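Local coordinates for hypothetical protein SPy0176 (PDB 2OQT) that probably serves as the IIA component of an ascorbate-specific phosphotransferase system, relaying phosphate during uptake of ascorbate into the bacterium, at residues Asn3-Leu8 and Glu144-Ser149; Ile14-Ser19 and Gln137-Val142; Asp21-Ala26 and Val90-Gly95; Leu74-Asn79 and Ala105-Ser110. All blocks are in the same frame, centred on the assembly; numbering follows the deposited sequence.

Contact 1: residues Asn3-Leu8 and Glu144-Ser149. Unlike the reference sequence in segment 3-8: L8 (reference Phe).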
loop_
_atom_site.group_PDB
_atom_site.type_symbol
_atom_site.label_atom_id
_atom_site.label_comp_id
_atom_site.label_asym_id
_atom_site.label_seq_id
_atom_site.Cartn_x
_atom_site.Cartn_y
_atom_site.Cartn_z
ATOM N N ASN A 3 9.890 9.608 2.462
ATOM C CA ASN A 3 10.706 8.494 2.014
ATOM C C ASN A 3 9.949 7.237 2.364
ATOM O O ASN A 3 9.495 7.094 3.489
ATOM C CB ASN A 3 12.093 8.529 2.693
ATOM C CG ASN A 3 12.864 7.197 2.577
ATOM O OD1 ASN A 3 12.308 6.147 2.231
ATOM N ND2 ASN A 3 14.157 7.242 2.886
ATOM N N LEU A 4 9.812 6.323 1.413
ATOM C CA LEU A 4 9.056 5.094 1.641
ATOM C C LEU A 4 9.616 4.188 2.726
ATOM O O LEU A 4 8.874 3.797 3.616
ATOM C CB LEU A 4 8.859 4.328 0.339
ATOM C CG LEU A 4 8.266 2.924 0.433
ATOM C CD1 LEU A 4 6.826 2.961 0.928
ATOM C CD2 LEU A 4 8.380 2.228 -0.917
ATOM N N LYS A 5 10.905 3.859 2.659
ATOM C CA LYS A 5 11.595 3.116 3.719
ATOM C C LYS A 5 11.389 3.738 5.084
ATOM O O LYS A 5 10.984 3.072 6.033
ATOM C CB LYS A 5 13.107 3.040 3.444
ATOM C CG LYS A 5 13.733 1.646 3.664
ATOM C CD LYS A 5 14.364 1.497 5.051
ATOM C CE LYS A 5 15.849 1.894 5.049
ATOM N NZ LYS A 5 16.666 0.962 4.197
ATOM N N GLN A 6 11.647 5.029 5.191
ATOM C CA GLN A 6 11.576 5.669 6.476
ATOM C C GLN A 6 10.169 5.648 6.986
ATOM O O GLN A 6 9.946 5.336 8.153
ATOM C CB GLN A 6 12.101 7.107 6.416
ATOM C CG GLN A 6 12.242 7.766 7.799
ATOM C CD GLN A 6 13.076 6.905 8.790
ATOM O OE1 GLN A 6 14.128 6.322 8.425
ATOM N NE2 GLN A 6 12.591 6.805 10.029
ATOM N N ALA A 7 9.227 6.005 6.108
ATOM C CA ALA A 7 7.779 6.060 6.429
ATOM C C ALA A 7 7.281 4.739 7.014
ATOM O O ALA A 7 6.430 4.702 7.907
ATOM C CB ALA A 7 6.969 6.423 5.177
ATOM N N LEU A 8 7.848 3.660 6.486
ATOM C CA LEU A 8 7.441 2.303 6.794
ATOM C C LEU A 8 7.953 1.905 8.174
ATOM O O LEU A 8 7.318 1.108 8.891
ATOM C CB LEU A 8 8.019 1.382 5.735
ATOM C CG LEU A 8 7.227 0.607 4.678
ATOM C CD1 LEU A 8 5.769 1.020 4.377
ATOM C CD2 LEU A 8 8.089 0.525 3.392
ATOM N N GLU A 144 14.787 -4.136 3.055
ATOM C CA GLU A 144 16.007 -4.309 2.272
ATOM C C GLU A 144 15.719 -4.232 0.783
ATOM O O GLU A 144 16.511 -3.666 0.018
ATOM C CB GLU A 144 16.771 -5.567 2.680
ATOM C CG GLU A 144 17.841 -5.274 3.761
ATOM C CD GLU A 144 17.993 -6.405 4.783
ATOM O OE1 GLU A 144 17.345 -7.461 4.595
ATOM O OE2 GLU A 144 18.756 -6.245 5.772
HETATM N N MSE A 145 14.568 -4.769 0.388
HETATM C CA MSE A 145 14.073 -4.574 -0.966
HETATM C C MSE A 145 13.842 -3.111 -1.268
HETATM O O MSE A 145 14.191 -2.670 -2.356
HETATM C CB MSE A 145 12.800 -5.355 -1.203
HETATM C CG MSE A 145 13.006 -6.823 -1.112
HETATM SE SE MSE A 145 11.518 -7.765 -1.886
HETATM C CE MSE A 145 11.500 -6.905 -3.664
ATOM N N VAL A 146 13.286 -2.359 -0.309
ATOM C CA VAL A 146 13.018 -0.926 -0.500
ATOM C C VAL A 146 14.289 -0.077 -0.640
ATOM O O VAL A 146 14.283 0.907 -1.383
ATOM C CB VAL A 146 12.059 -0.324 0.597
ATOM C CG1 VAL A 146 11.634 1.112 0.252
ATOM C CG2 VAL A 146 10.819 -1.189 0.770
ATOM N N GLU A 147 15.371 -0.434 0.060
ATOM C CA GLU A 147 16.655 0.269 -0.140
ATOM C C GLU A 147 17.186 0.007 -1.557
ATOM O O GLU A 147 17.644 0.914 -2.263
ATOM C CB GLU A 147 17.706 -0.107 0.919
ATOM C CG GLU A 147 18.870 0.875 1.021
ATOM C CD GLU A 147 18.560 2.084 1.909
ATOM O OE1 GLU A 147 17.666 2.902 1.570
ATOM O OE2 GLU A 147 19.219 2.230 2.962
ATOM N N GLU A 148 17.080 -1.246 -1.969
ATOM C CA GLU A 148 17.449 -1.663 -3.291
ATOM C C GLU A 148 16.742 -0.853 -4.403
ATOM O O GLU A 148 17.270 -0.733 -5.510
ATOM C CB GLU A 148 17.154 -3.150 -3.379
ATOM C CG GLU A 148 17.716 -3.860 -4.581
ATOM C CD GLU A 148 17.455 -5.353 -4.552
ATOM O OE1 GLU A 148 17.677 -5.994 -5.607
ATOM O OE2 GLU A 148 17.029 -5.885 -3.491
ATOM N N SER A 149 15.567 -0.288 -4.081
ATOM C CA SER A 149 14.712 0.518 -4.992
ATOM C C SER A 149 15.285 1.873 -5.296
ATOM O O SER A 149 15.099 2.392 -6.407
ATOM C CB SER A 149 13.344 0.807 -4.371
ATOM O OG SER A 149 12.683 -0.371 -4.013
#

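Contact 2: residues Ile14-Ser19 and Gln137-Val142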
loop_
_atom_site.group_PDB
_atom_site.type_symbol
_atom_site.label_atom_id
_atom_site.label_comp_id
_atom_site.label_asym_id
_atom_site.label_seq_id
_atom_site.Cartn_x
_atom_site.Cartn_y
_atom_site.Cartn_z
ATOM N N ILE A 14 4.702 -2.590 8.026
ATOM C CA ILE A 14 4.764 -3.779 7.223
ATOM C C ILE A 14 3.994 -4.905 7.921
ATOM O O ILE A 14 4.128 -5.099 9.138
ATOM C CB ILE A 14 6.228 -4.129 6.891
ATOM C CG1 ILE A 14 7.001 -2.831 6.535
ATOM C CG2 ILE A 14 6.298 -5.220 5.775
ATOM C CD1 ILE A 14 8.084 -2.938 5.481
ATOM N N ARG A 15 3.123 -5.573 7.168
ATOM C CA ARG A 15 2.508 -6.831 7.580
ATOM C C ARG A 15 2.709 -7.849 6.504
ATOM O O ARG A 15 2.725 -7.553 5.303
ATOM C CB ARG A 15 1.027 -6.740 7.856
ATOM C CG ARG A 15 0.632 -5.706 8.856
ATOM C CD ARG A 15 0.973 -6.008 10.292
ATOM N NE ARG A 15 0.586 -4.854 11.098
ATOM C CZ ARG A 15 1.373 -3.807 11.332
ATOM N NH1 ARG A 15 2.624 -3.776 10.870
ATOM N NH2 ARG A 15 0.909 -2.798 12.063
ATOM N N LEU A 16 2.860 -9.079 6.962
ATOM C CA LEU A 16 3.371 -10.136 6.129
ATOM C C LEU A 16 2.437 -11.328 6.161
ATOM O O LEU A 16 2.094 -11.823 7.245
ATOM C CB LEU A 16 4.790 -10.483 6.588
ATOM C CG LEU A 16 5.827 -9.656 5.838
ATOM C CD1 LEU A 16 7.140 -9.680 6.561
ATOM C CD2 LEU A 16 5.976 -10.217 4.416
ATOM N N GLY A 17 2.003 -11.746 4.968
ATOM C CA GLY A 17 1.263 -12.995 4.783
ATOM C C GLY A 17 -0.052 -12.973 5.500
ATOM O O GLY A 17 -0.343 -13.845 6.306
ATOM N N LEU A 18 -0.854 -11.957 5.231
ATOM C CA LEU A 18 -2.202 -11.908 5.779
ATOM C C LEU A 18 -3.157 -12.602 4.795
ATOM O O LEU A 18 -2.743 -12.987 3.709
ATOM C CB LEU A 18 -2.626 -10.465 6.064
ATOM C CG LEU A 18 -1.700 -9.527 6.818
ATOM C CD1 LEU A 18 -2.224 -8.124 6.600
ATOM C CD2 LEU A 18 -1.608 -9.835 8.298
ATOM N N SER A 19 -4.421 -12.759 5.169
ATOM C CA SER A 19 -5.385 -13.482 4.331
ATOM C C SER A 19 -6.671 -12.673 4.160
ATOM O O SER A 19 -7.237 -12.185 5.144
ATOM C CB SER A 19 -5.737 -14.874 4.932
ATOM O OG SER A 19 -4.726 -15.425 5.786
ATOM N N GLN A 137 10.132 -12.899 4.641
ATOM C CA GLN A 137 9.933 -13.633 5.883
ATOM C C GLN A 137 9.975 -12.719 7.120
ATOM O O GLN A 137 9.833 -13.203 8.241
ATOM C CB GLN A 137 11.001 -14.746 5.968
ATOM C CG GLN A 137 10.458 -16.132 6.269
ATOM C CD GLN A 137 9.263 -16.532 5.390
ATOM O OE1 GLN A 137 9.286 -16.376 4.159
ATOM N NE2 GLN A 137 8.217 -17.067 6.025
ATOM N N SER A 138 10.170 -11.409 6.894
ATOM C CA SER A 138 10.262 -10.374 7.948
ATOM C C SER A 138 10.386 -8.928 7.385
ATOM O O SER A 138 11.026 -8.713 6.348
ATOM C CB SER A 138 11.441 -10.667 8.886
ATOM O OG SER A 138 12.652 -10.119 8.392
ATOM N N PRO A 139 9.821 -7.922 8.097
ATOM C CA PRO A 139 9.888 -6.544 7.609
ATOM C C PRO A 139 11.299 -6.124 7.228
ATOM O O PRO A 139 11.462 -5.338 6.288
ATOM C CB PRO A 139 9.400 -5.725 8.793
ATOM C CG PRO A 139 8.614 -6.641 9.588
ATOM C CD PRO A 139 9.112 -8.011 9.384
ATOM N N LYS A 140 12.300 -6.654 7.945
ATOM C CA LYS A 140 13.728 -6.445 7.621
ATOM C C LYS A 140 13.999 -6.604 6.115
ATOM O O LYS A 140 14.521 -5.684 5.477
ATOM C CB LYS A 140 14.644 -7.360 8.444
ATOM C CG LYS A 140 16.143 -7.258 8.034
ATOM C CD LYS A 140 17.096 -8.255 8.761
ATOM C CE LYS A 140 16.575 -9.723 8.705
ATOM N NZ LYS A 140 17.051 -10.580 9.852
ATOM N N GLU A 141 13.622 -7.740 5.533
ATOM C CA GLU A 141 13.890 -7.922 4.099
ATOM C C GLU A 141 12.983 -7.155 3.173
ATOM O O GLU A 141 13.387 -6.825 2.063
ATOM C CB GLU A 141 14.015 -9.389 3.671
ATOM C CG GLU A 141 13.152 -10.376 4.375
ATOM C CD GLU A 141 13.884 -11.698 4.541
ATOM O OE1 GLU A 141 13.375 -12.761 4.092
ATOM O OE2 GLU A 141 14.993 -11.644 5.120
ATOM N N VAL A 142 11.769 -6.852 3.618
ATOM C CA VAL A 142 10.952 -5.903 2.876
ATOM C C VAL A 142 11.709 -4.576 2.802
ATOM O O VAL A 142 11.938 -4.050 1.719
ATOM C CB VAL A 142 9.541 -5.720 3.460
ATOM C CG1 VAL A 142 8.809 -4.604 2.746
ATOM C CG2 VAL A 142 8.733 -7.017 3.352
#

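Contact 3: residues Asp21-Ala26 and Val90-Gly95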
loop_
_atom_site.group_PDB
_atom_site.type_symbol
_atom_site.label_atom_id
_atom_site.label_comp_id
_atom_site.label_asym_id
_atom_site.label_seq_id
_atom_site.Cartn_x
_atom_site.Cartn_y
_atom_site.Cartn_z
ATOM N N ASP A 21 -10.557 -12.429 1.707
ATOM C CA ASP A 21 -11.449 -13.145 0.764
ATOM C C ASP A 21 -12.037 -12.216 -0.276
ATOM O O ASP A 21 -12.384 -12.636 -1.400
ATOM C CB ASP A 21 -12.621 -13.806 1.507
ATOM C CG ASP A 21 -12.219 -15.077 2.245
ATOM O OD1 ASP A 21 -12.868 -15.368 3.282
ATOM O OD2 ASP A 21 -11.264 -15.773 1.793
ATOM N N THR A 22 -12.188 -10.955 0.117
ATOM C CA THR A 22 -12.718 -9.941 -0.767
ATOM C C THR A 22 -11.651 -8.851 -0.893
ATOM O O THR A 22 -10.684 -8.831 -0.121
ATOM C CB THR A 22 -14.096 -9.419 -0.250
ATOM O OG1 THR A 22 -13.937 -8.706 0.979
ATOM C CG2 THR A 22 -15.051 -10.590 -0.001
ATOM N N TRP A 23 -11.795 -7.968 -1.879
ATOM C CA TRP A 23 -10.882 -6.845 -2.001
ATOM C C TRP A 23 -11.191 -5.772 -0.919
ATOM O O TRP A 23 -10.298 -5.022 -0.477
ATOM C CB TRP A 23 -10.927 -6.288 -3.415
ATOM C CG TRP A 23 -12.244 -5.742 -3.737
ATOM C CD1 TRP A 23 -13.245 -6.349 -4.444
ATOM C CD2 TRP A 23 -12.721 -4.448 -3.379
ATOM N NE1 TRP A 23 -14.312 -5.503 -4.561
ATOM C CE2 TRP A 23 -14.028 -4.331 -3.904
ATOM C CE3 TRP A 23 -12.154 -3.353 -2.672
ATOM C CZ2 TRP A 23 -14.805 -3.167 -3.749
ATOM C CZ3 TRP A 23 -12.929 -2.191 -2.506
ATOM C CH2 TRP A 23 -14.255 -2.123 -3.043
ATOM N N GLN A 24 -12.449 -5.729 -0.492
ATOM C CA GLN A 24 -12.793 -4.990 0.727
ATOM C C GLN A 24 -12.028 -5.470 1.999
ATOM O O GLN A 24 -11.528 -4.637 2.728
ATOM C CB GLN A 24 -14.299 -4.992 0.948
ATOM C CG GLN A 24 -15.090 -4.252 -0.124
ATOM C CD GLN A 24 -15.784 -5.177 -1.127
ATOM O OE1 GLN A 24 -16.834 -4.815 -1.674
ATOM N NE2 GLN A 24 -15.220 -6.357 -1.368
ATOM N N GLU A 25 -11.938 -6.795 2.239
ATOM C CA GLU A 25 -11.127 -7.391 3.345
ATOM C C GLU A 25 -9.682 -6.939 3.258
ATOM O O GLU A 25 -9.060 -6.591 4.254
ATOM C CB GLU A 25 -11.129 -8.938 3.292
ATOM C CG GLU A 25 -11.921 -9.709 4.376
ATOM C CD GLU A 25 -13.342 -10.213 3.926
ATOM O OE1 GLU A 25 -13.517 -11.451 3.724
ATOM O OE2 GLU A 25 -14.287 -9.380 3.799
ATOM N N ALA A 26 -9.158 -6.925 2.037
ATOM C CA ALA A 26 -7.728 -6.663 1.795
ATOM C C ALA A 26 -7.376 -5.195 2.000
ATOM O O ALA A 26 -6.305 -4.833 2.495
ATOM C CB ALA A 26 -7.359 -7.091 0.420
ATOM N N VAL A 90 -6.082 -11.530 -4.278
ATOM C CA VAL A 90 -7.450 -11.146 -4.078
ATOM C C VAL A 90 -7.864 -10.457 -5.390
ATOM O O VAL A 90 -7.012 -9.888 -6.068
ATOM C CB VAL A 90 -7.584 -10.307 -2.740
ATOM C CG1 VAL A 90 -7.436 -8.782 -2.975
ATOM C CG2 VAL A 90 -8.847 -10.668 -1.981
ATOM N N THR A 91 -9.138 -10.563 -5.773
ATOM C CA THR A 91 -9.620 -10.037 -7.037
ATOM C C THR A 91 -10.435 -8.749 -6.846
ATOM O O THR A 91 -11.459 -8.737 -6.167
ATOM C CB THR A 91 -10.457 -11.071 -7.810
ATOM O OG1 THR A 91 -9.786 -12.340 -7.815
ATOM C CG2 THR A 91 -10.617 -10.638 -9.266
ATOM N N PHE A 92 -9.948 -7.663 -7.446
ATOM C CA PHE A 92 -10.624 -6.371 -7.353
ATOM C C PHE A 92 -11.789 -6.300 -8.369
ATOM O O PHE A 92 -11.895 -7.136 -9.261
ATOM C CB PHE A 92 -9.601 -5.235 -7.494
ATOM C CG PHE A 92 -9.002 -4.800 -6.175
ATOM C CD1 PHE A 92 -9.367 -3.578 -5.595
ATOM C CD2 PHE A 92 -8.082 -5.621 -5.493
ATOM C CE1 PHE A 92 -8.828 -3.173 -4.337
ATOM C CE2 PHE A 92 -7.568 -5.251 -4.252
ATOM C CZ PHE A 92 -7.933 -4.014 -3.667
ATOM N N SER A 93 -12.680 -5.336 -8.197
ATOM C CA SER A 93 -13.925 -5.271 -8.975
ATOM C C SER A 93 -13.768 -5.030 -10.493
ATOM O O SER A 93 -14.768 -5.044 -11.213
ATOM C CB SER A 93 -14.901 -4.231 -8.394
ATOM O OG SER A 93 -14.410 -2.904 -8.548
ATOM N N ASP A 94 -12.543 -4.804 -10.967
ATOM C CA ASP A 94 -12.261 -4.713 -12.407
ATOM C C ASP A 94 -11.701 -6.022 -12.928
ATOM O O ASP A 94 -11.292 -6.092 -14.072
ATOM C CB ASP A 94 -11.274 -3.575 -12.746
ATOM C CG ASP A 94 -9.836 -3.779 -12.137
ATOM O OD1 ASP A 94 -9.610 -4.680 -11.274
ATOM O OD2 ASP A 94 -8.920 -2.981 -12.511
ATOM N N GLY A 95 -11.633 -7.048 -12.088
ATOM C CA GLY A 95 -11.056 -8.284 -12.536
ATOM C C GLY A 95 -9.577 -8.447 -12.294
ATOM O O GLY A 95 -9.051 -9.520 -12.568
#

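Contact 4: residues Leu74-Asn79 and Ala105-Ser110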
loop_
_atom_site.group_PDB
_atom_site.type_symbol
_atom_site.label_atom_id
_atom_site.label_comp_id
_atom_site.label_asym_id
_atom_site.label_seq_id
_atom_site.Cartn_x
_atom_site.Cartn_y
_atom_site.Cartn_z
ATOM N N LEU A 74 -8.477 12.937 4.606
ATOM C CA LEU A 74 -9.765 12.473 5.068
ATOM C C LEU A 74 -9.600 11.271 5.989
ATOM O O LEU A 74 -9.508 10.101 5.547
ATOM C CB LEU A 74 -10.701 12.153 3.903
ATOM C CG LEU A 74 -12.144 12.682 4.041
ATOM C CD1 LEU A 74 -12.872 12.426 2.723
ATOM C CD2 LEU A 74 -12.934 12.079 5.203
ATOM N N GLY A 75 -9.589 11.573 7.284
ATOM C CA GLY A 75 -9.157 10.589 8.258
ATOM C C GLY A 75 -7.635 10.522 8.336
ATOM O O GLY A 75 -7.102 9.595 8.948
ATOM N N VAL A 76 -6.958 11.528 7.774
ATOM C CA VAL A 76 -5.488 11.563 7.672
ATOM C C VAL A 76 -4.837 12.605 8.559
ATOM O O VAL A 76 -5.125 13.774 8.414
ATOM C CB VAL A 76 -5.033 11.777 6.177
ATOM C CG1 VAL A 76 -3.508 11.806 6.073
ATOM C CG2 VAL A 76 -5.623 10.691 5.239
ATOM N N ASN A 77 -3.960 12.228 9.494
ATOM C CA ASN A 77 -3.271 13.268 10.299
ATOM C C ASN A 77 -1.844 13.515 9.823
ATOM O O ASN A 77 -1.286 14.620 10.035
ATOM C CB ASN A 77 -3.356 13.041 11.834
ATOM C CG ASN A 77 -2.800 14.273 12.693
ATOM O OD1 ASN A 77 -3.254 15.461 12.596
ATOM N ND2 ASN A 77 -1.825 13.968 13.540
ATOM N N ARG A 78 -1.299 12.519 9.123
ATOM C CA ARG A 78 0.119 12.411 8.877
ATOM C C ARG A 78 0.390 11.574 7.627
ATOM O O ARG A 78 -0.224 10.490 7.429
ATOM C CB ARG A 78 0.755 11.730 10.092
ATOM C CG ARG A 78 2.246 11.413 9.990
ATOM C CD ARG A 78 2.790 10.966 11.353
ATOM N NE ARG A 78 2.666 9.526 11.641
ATOM C CZ ARG A 78 1.947 9.006 12.647
ATOM N NH1 ARG A 78 1.219 9.795 13.436
ATOM N NH2 ARG A 78 1.929 7.680 12.845
ATOM N N ASN A 79 1.313 12.072 6.786
ATOM C CA ASN A 79 1.805 11.280 5.649
ATOM C C ASN A 79 2.471 9.978 6.112
ATOM O O ASN A 79 3.284 9.945 7.084
ATOM C CB ASN A 79 2.730 12.074 4.734
ATOM C CG ASN A 79 2.124 13.405 4.248
ATOM O OD1 ASN A 79 2.876 14.320 3.956
ATOM N ND2 ASN A 79 0.789 13.529 4.191
ATOM N N ALA A 105 -1.057 7.376 2.416
ATOM C CA ALA A 105 -1.895 8.450 2.987
ATOM C C ALA A 105 -1.206 9.792 2.963
ATOM O O ALA A 105 -0.004 9.928 3.298
ATOM C CB ALA A 105 -2.385 8.109 4.417
ATOM N N ALA A 106 -1.970 10.800 2.588
ATOM C CA ALA A 106 -1.397 12.121 2.478
ATOM C C ALA A 106 -2.370 13.187 2.877
ATOM O O ALA A 106 -3.566 13.084 2.596
ATOM C CB ALA A 106 -0.883 12.376 1.029
ATOM N N THR A 107 -1.824 14.222 3.504
ATOM C CA THR A 107 -2.543 15.456 3.805
ATOM C C THR A 107 -2.527 16.465 2.622
ATOM O O THR A 107 -3.329 17.401 2.616
ATOM C CB THR A 107 -1.937 16.146 5.012
ATOM O OG1 THR A 107 -0.724 16.769 4.609
ATOM C CG2 THR A 107 -1.624 15.165 6.163
ATOM N N ASP A 108 -1.628 16.297 1.634
ATOM C CA ASP A 108 -1.664 17.112 0.389
ATOM C C ASP A 108 -1.774 16.302 -0.909
ATOM O O ASP A 108 -0.929 15.447 -1.180
ATOM C CB ASP A 108 -0.464 18.066 0.283
ATOM C CG ASP A 108 -0.594 19.049 -0.896
ATOM O OD1 ASP A 108 -1.721 19.526 -1.171
ATOM O OD2 ASP A 108 0.422 19.352 -1.561
ATOM N N PRO A 109 -2.769 16.629 -1.759
ATOM C CA PRO A 109 -3.119 15.711 -2.846
ATOM C C PRO A 109 -2.079 15.573 -3.962
ATOM O O PRO A 109 -2.143 14.607 -4.693
ATOM C CB PRO A 109 -4.393 16.332 -3.430
ATOM C CG PRO A 109 -4.172 17.822 -3.220
ATOM C CD PRO A 109 -3.581 17.862 -1.817
ATOM N N SER A 110 -1.154 16.512 -4.108
ATOM C CA SER A 110 -0.202 16.461 -5.216
ATOM C C SER A 110 1.079 15.672 -4.907
ATOM O O SER A 110 1.860 15.351 -5.810
ATOM C CB SER A 110 0.091 17.855 -5.780
ATOM O OG SER A 110 0.198 18.829 -4.752
#

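Contact 1: residues Asn3-Leu8 and Glu144-Ser149
The amino group of K5 is drawn up to the carboxylate of E147, with NZ 3.1 Å from OE2 in a salt bridge and 3.4 Å from OE1 of the same group. K5 gets there by a curled path: bends at chi2, chi3 and chi4 bring NZ beside the E147 carboxylate. Behind this polar pair lies the greasy part of the contact, where V146 points into the other helix. With V146 CG1 anti to the backbone N (chi1 -172°), that methyl lands 3.6 Å from L4 CD2, the two side chains crossing at about a right angle, and 3.7 Å from the backbone N of K5. The second methyl, CG2, meets L8 CD2 more loosely at 4.2 Å. The two segments form a helix pair, one from each end of the chain, running nearly antiparallel (155°) with axes 9.8 Å apart on one flank of an alpha/beta fold. L4 and L8 also rest on F81 of strand 80-86, and V146 on L123 of helix 111-124. N3 caps the first helix: its OD1 accepts a weak bond from Q6 N at 3.2 Å and a further one from K150 NZ, just past the second segment, while L4 N is bonded to Q119.

Contact 2: residues Ile14-Ser19 and Gln137-Val142
I14 and V142 make the tight half of this contact. Their side chains slide past each other in opposite directions, and I14 CD1 is modelled 3.3 Å from V142 CG1, unusually short and perhaps imprecise at this resolution. The fit rests also on I14 CG2, which lies anti to the backbone N and meets both valine methyls, 3.9 Å from V142 CG2 and 4.0 Å from V142 CG1. Toward the start of the helix, where S138 holds the N-cap position, L16 continues the packed part: its CD1 reaches the backbone between S138 and P139, 3.4 Å from S138 C, and touches the proline ring at CD, 3.8 Å away. The loose side is the solvent side. P139 gives its CB to I14 CB at 4.0 Å but is otherwise largely exposed, as is Q137, which starts away from the strand. Q137 N donates to E141 OE1 at 3.3 Å, approaching from above the carboxylate plane, a bond that joins the chain before the helix to its first turn. V142 in turn rests on L83 of the neighbouring strand 80-86. On the strand, I14 and L16 face helix 139-149, while R15 between them starts the other way and touches P33 of helix 23-36. The strand of this alpha/beta fold thus offers alternate residues to helices on its two faces.

Contact 3: residues Asp21-Ala26 and Val90-Gly95
F92 chi1 (-89°) and chi2 (-107°) swing its ring under the CB of W23, while W23 chi1 (64°) sends the indole off between its own backbone N and carbonyl carbon, beside the phenyl group. W23 CB lies 3.5 Å from the F92 ring centroid, nearly on the ring normal, a CH-pi contact over the middle of the face. The indole itself then leans away across the phenyl group: its five-membered ring and the F92 ring are oblique, 5.0 Å apart between centroids, and the closest carbons of the two rings, W23 CE3 and F92 CE1, are 3.7 Å apart. At the indole edge, near its plane, T91 O approaches W23 CD1 to 3.4 Å, while S93 N passes over a face. V90 packs beside the helix start. Its CG2 presses on T22 O at 3.2 Å, and its CG1 meets A26 CB at 3.8 Å. T22 is the N-cap here, its OG1 accepting from E25 N at 3.0 Å, so the first turn is fixed where V90 leans on it. Beyond F92 the chain reverses in a type I beta turn that closes at G95, whose backbone has a positive phi. The contact thus sets the N-terminal end of helix 23-36 against the end of strand 89-91: W23 continues onto I49 and T52 of helix 42-55, F92 rests on V98 and L101 of strand 97-105, and V90 is paired with V98 through the backbone.

Contact 4: residues Leu74-Asn79 and Ala105-Ser110
Two irregular backbones come together where N79 and A106 bring their CA atoms within 4.6 Å, and N79 CA points its hydrogen at A105 O in a CA-H...O contact of 3.3 Å, 152° at the hydrogen. One residue on from N79 and one back from A106, A80 and A105 are joined by a backbone hydrogen bond, so the close approach sits at the mouth of the antiparallel pair 80-86 and 97-105. V76 supplies the apolar side. Its CG1, anti to the backbone N, reaches 3.7 Å from A106 C and 3.9 Å from T107 CG2, and stands 4.2 Å from A105 CB. Y44 of helix 42-55 touches both V76 and A105. Besides meeting V76 CG1, the T107 methyl lies near N79 and comes 4.0 Å from R78 N. The asparagine amide lies along the A106-T107 backbone; as modelled, N79 ND2 is 2.8 Å from T107 N, and if the amide is turned over this may be a hydrogen bond. R78 starts away from the other loop, and its NH2 is bonded to S37 O and to N11 OD1. With no clear hydrogen bond across the two loops and the N79 amide undecided, what can be relied on to join them is methyl packing around V76 and T107 together with the carbon-donated contact to A105 O.

How the contacts relate
From the N terminus, residues 3-8 meet 144-149, so contact 1 closes nearly the whole chain into one loop. Contact 2 lies just inside it, joining 14-19 to 137-142; the two share helix 139-149 and touch where L8 CG lies 3.7 Å from I14 CD1. Strand 14-18 then leads into helix 23-36 and contact 3, which ties the start of that helix to the end of strand 89-91 and the turn after it. Contact 4 begins between those segments and ends beyond them, joining the loop before strand 80-86 to the one after strand 97-105. Contacts 3 and 4 therefore cross, both nested within contact 2, while contacts 1 and 2 tie the terminal helices together and to the sheet.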